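3-hydroxyisobutyrate dehydrogenase family protein (Geobacter sulfurreducens, PDB 3PDU) probably reduces succinic semialdehyde to gamma-hydroxybutyrate with an NADP cofactor, as a beta-hydroxyacid dehydrogenase. Local coordinates at residues L234-Q238 against F265-R269. Sequence-based numbering, arbitrary orientation.
With NAP (NADP nicotinamide-adenine-dinucleotide phosphate), chain I.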
loop_
_atom_site.group_PDB
_atom_site.type_symbol
_atom_site.label_atom_id
_atom_site.label_comp_id
_atom_site.label_asym_id
_atom_site.label_seq_id
_atom_site.Cartn_x
_atom_site.Cartn_y
_atom_site.Cartn_z
ATOM N N LEU A 234 -8.348 5.759 18.791
ATOM C CA LEU A 234 -7.861 5.569 17.429
ATOM C C LEU A 234 -6.681 6.500 17.120
ATOM O O LEU A 234 -5.696 6.087 16.496
ATOM C CB LEU A 234 -9.007 5.772 16.425
ATOM C CG LEU A 234 -8.698 5.385 14.980
ATOM C CD1 LEU A 234 -9.924 4.743 14.356
ATOM C CD2 LEU A 234 -8.256 6.605 14.184
ATOM N N LYS A 235 -6.774 7.758 17.553
ATOM C CA LYS A 235 -5.665 8.696 17.339
ATOM C C LYS A 235 -4.342 8.184 17.901
ATOM O O LYS A 235 -3.280 8.479 17.344
ATOM C CB LYS A 235 -5.978 10.089 17.909
ATOM C CG LYS A 235 -6.187 10.101 19.430
ATOM C CD LYS A 235 -6.711 11.464 19.897
ATOM C CE LYS A 235 -6.959 11.462 21.403
ATOM N NZ LYS A 235 -7.667 12.706 21.837
ATOM N N HIS A 236 -4.383 7.439 19.004
ATOM C CA HIS A 236 -3.132 6.933 19.585
ATOM C C HIS A 236 -2.608 5.705 18.865
ATOM O O HIS A 236 -1.392 5.498 18.778
ATOM C CB HIS A 236 -3.274 6.684 21.094
ATOM C CG HIS A 236 -3.535 7.937 21.866
ATOM N ND1 HIS A 236 -4.250 7.962 23.042
ATOM C CD2 HIS A 236 -3.192 9.222 21.605
ATOM C CE1 HIS A 236 -4.322 9.206 23.483
ATOM N NE2 HIS A 236 -3.693 9.990 22.624
ATOM N N MET A 237 -3.517 4.889 18.335
ATOM C CA MET A 237 -3.093 3.794 17.463
ATOM C C MET A 237 -2.380 4.366 16.232
ATOM O O MET A 237 -1.340 3.846 15.796
ATOM C CB MET A 237 -4.286 2.938 17.024
ATOM C CG MET A 237 -3.910 1.798 16.032
ATOM S SD MET A 237 -3.107 0.374 16.811
ATOM C CE MET A 237 -1.406 0.861 16.743
ATOM N N GLN A 238 -2.936 5.435 15.666
ATOM C CA GLN A 238 -2.347 6.018 14.455
ATOM C C GLN A 238 -0.975 6.611 14.799
ATOM O O GLN A 238 -0.002 6.432 14.063
ATOM C CB GLN A 238 -3.272 7.070 13.828
ATOM C CG GLN A 238 -2.826 7.492 12.427
ATOM C CD GLN A 238 -1.857 8.657 12.465
ATOM O OE1 GLN A 238 -2.156 9.697 13.047
ATOM N NE2 GLN A 238 -0.698 8.501 11.820
ATOM N N PHE A 265 -5.515 4.259 9.034
ATOM C CA PHE A 265 -5.869 4.905 10.303
ATOM C C PHE A 265 -5.945 6.426 10.172
ATOM O O PHE A 265 -6.752 7.072 10.845
ATOM C CB PHE A 265 -4.920 4.496 11.429
ATOM C CG PHE A 265 -5.310 3.208 12.086
ATOM C CD1 PHE A 265 -6.342 3.185 13.015
ATOM C CD2 PHE A 265 -4.680 2.020 11.750
ATOM C CE1 PHE A 265 -6.725 1.996 13.617
ATOM C CE2 PHE A 265 -5.058 0.823 12.355
ATOM C CZ PHE A 265 -6.083 0.819 13.285
ATOM N N LYS A 266 -5.115 6.998 9.303
ATOM C CA LYS A 266 -5.238 8.425 9.020
ATOM C C LYS A 266 -6.579 8.721 8.363
ATOM O O LYS A 266 -7.200 9.737 8.670
ATOM C CB LYS A 266 -4.077 8.940 8.153
ATOM C CG LYS A 266 -2.731 8.993 8.883
ATOM C CD LYS A 266 -1.632 9.528 7.934
ATOM C CE LYS A 266 -0.217 9.259 8.481
ATOM N NZ LYS A 266 0.816 9.585 7.419
ATOM N N ARG A 267 -7.037 7.848 7.467
ATOM C CA ARG A 267 -8.354 8.042 6.858
ATOM C C ARG A 267 -9.436 8.062 7.927
ATOM O O ARG A 267 -10.369 8.871 7.862
ATOM C CB ARG A 267 -8.684 6.962 5.812
ATOM C CG ARG A 267 -7.874 7.028 4.518
ATOM C CD ARG A 267 -8.342 5.982 3.493
ATOM N NE ARG A 267 -7.899 4.621 3.821
ATOM C CZ ARG A 267 -8.536 3.512 3.448
ATOM N NH1 ARG A 267 -9.656 3.593 2.739
ATOM N NH2 ARG A 267 -8.061 2.318 3.791
ATOM N N ALA A 268 -9.334 7.151 8.895
ATOM C CA ALA A 268 -10.330 7.081 9.957
ATOM C C ALA A 268 -10.332 8.331 10.841
ATOM O O ALA A 268 -11.398 8.811 11.237
ATOM C CB ALA A 268 -10.148 5.818 10.800
ATOM N N ARG A 269 -9.147 8.849 11.159
ATOM C CA ARG A 269 -9.046 10.161 11.808
ATOM C C ARG A 269 -9.730 11.237 10.986
ATOM O O ARG A 269 -10.512 12.020 11.515
ATOM C CB ARG A 269 -7.586 10.581 12.004
ATOM C CG ARG A 269 -6.871 9.889 13.127
ATOM C CD ARG A 269 -5.468 10.471 13.324
ATOM N NE ARG A 269 -5.457 11.601 14.251
ATOM C CZ ARG A 269 -4.456 11.877 15.092
ATOM N NH1 ARG A 269 -3.368 11.099 15.138
ATOM N NH2 ARG A 269 -4.545 12.933 15.896
HETATM P PA NAP I . -5.629 9.771 26.753
HETATM O O1A NAP I . -5.819 10.485 25.478
HETATM O O2A NAP I . -6.888 9.381 27.411
HETATM O O5B NAP I . -4.715 10.606 27.758
HETATM C C5B NAP I . -3.596 11.360 27.371
HETATM C C4B NAP I . -3.052 12.055 28.619
HETATM O O4B NAP I . -1.976 12.903 28.239
HETATM C C3B NAP I . -4.086 12.957 29.307
HETATM O O3B NAP I . -3.797 12.965 30.693
HETATM C C2B NAP I . -3.770 14.329 28.736
HETATM O O2B NAP I . -4.074 15.430 29.555
HETATM C C1B NAP I . -2.263 14.219 28.636
HETATM N N9A NAP I . -1.683 15.174 27.685
HETATM C C8A NAP I . -1.813 15.209 26.323
HETATM N N7A NAP I . -1.084 16.263 25.872
HETATM C C5A NAP I . -0.490 16.873 26.917
HETATM C C6A NAP I . 0.357 17.968 27.012
HETATM N N6A NAP I . 0.737 18.630 25.913
HETATM N N1A NAP I . 0.794 18.357 28.257
HETATM C C2A NAP I . 0.411 17.666 29.391
HETATM N N3A NAP I . -0.429 16.578 29.287
HETATM C C4A NAP I . -0.867 16.195 28.066
HETATM O O3 NAP I . -4.695 8.522 26.390
HETATM P PN NAP I . -4.432 7.105 27.084
HETATM O O1N NAP I . -5.218 6.096 26.352
HETATM O O2N NAP I . -4.499 7.275 28.558
HETATM O O5D NAP I . -2.900 6.947 26.621
HETATM C C5D NAP I . -1.806 7.422 27.373
HETATM C C4D NAP I . -0.568 6.741 26.803
HETATM O O4D NAP I . -0.676 5.342 26.981
HETATM C C3D NAP I . -0.471 6.954 25.296
HETATM O O3D NAP I . 0.906 7.004 24.954
HETATM C C2D NAP I . -1.068 5.697 24.699
HETATM O O2D NAP I . -0.572 5.416 23.398
HETATM C C1D NAP I . -0.576 4.692 25.733
HETATM N N1N NAP I . -1.329 3.441 25.832
HETATM C C2N NAP I . -2.694 3.429 25.747
HETATM C C3N NAP I . -3.388 2.221 25.874
HETATM C C7N NAP I . -4.898 2.176 25.816
HETATM O O7N NAP I . -5.505 0.946 25.565
HETATM N N7N NAP I . -5.645 3.272 25.970
HETATM C C4N NAP I . -2.675 1.045 26.094
HETATM C C5N NAP I . -1.284 1.070 26.201
HETATM C C6N NAP I . -0.621 2.286 26.081
HETATM P P2B NAP I . -5.495 16.177 29.409
HETATM O O1X NAP I . -5.238 17.579 29.878
HETATM O O2X NAP I . -5.942 16.121 27.963
HETATM O O3X NAP I . -6.516 15.486 30.262
#
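Met-237 and Leu-234 meet the ring of Phe-265 from two directions, and this forms the tightly packed, buried part of the contact. CG of Met-237 sits over one ring face in a CH-pi contact, 3.8 Å from the centroid, while its sulfur stands obliquely at 5.1 Å from the same centroid, a Met-aromatic contact. Leu-234 comes in at the ring edge instead, its CG lying in the ring plane 3.8 Å from CD1 of Phe-265. With CG of Leu-234 anti to the backbone N (chi1 -171°), both methyls rest on the facing helix: CD1 packs on CB of Ala-268 at 3.7 Å, and CD2 on the CG methylene of Arg-269. Thr-183 and Met-178 of the long helix 166-194 cover the apolar cluster further. The two segments run roughly antiparallel, with 148° between their N-to-C directions, within the all-helical C-terminal domain of the beta-hydroxyacid dehydrogenase fold; His-236, pointing away from this contact, belongs to the NADP pocket.

Toward Lys-235 and Arg-269 the contact becomes polar and partly exposed. There CB of Lys-235 sits over the centre of the Arg-269 guanidinium, 3.6 Å above its plane, and NH1 of Arg-269 reaches OE1 of Gln-238 in a bent hydrogen bond of 2.8 Å. The bend at chi3 (89°) brings the group round to Gln-238 and Lys-235. The Gln-238 amide is fixed from its other end too, NE2 bonding Asn-262 of the same chain and Asp-249 of a second subunit, while CG of Gln-238 passes 3.8 Å from CB of Phe-265. A leucine in place of Arg-269 would probably leave OE1 of Gln-238 without this donor and uncover CB of Lys-235, whose ammonium is drawn off to a salt bridge with Asp-275.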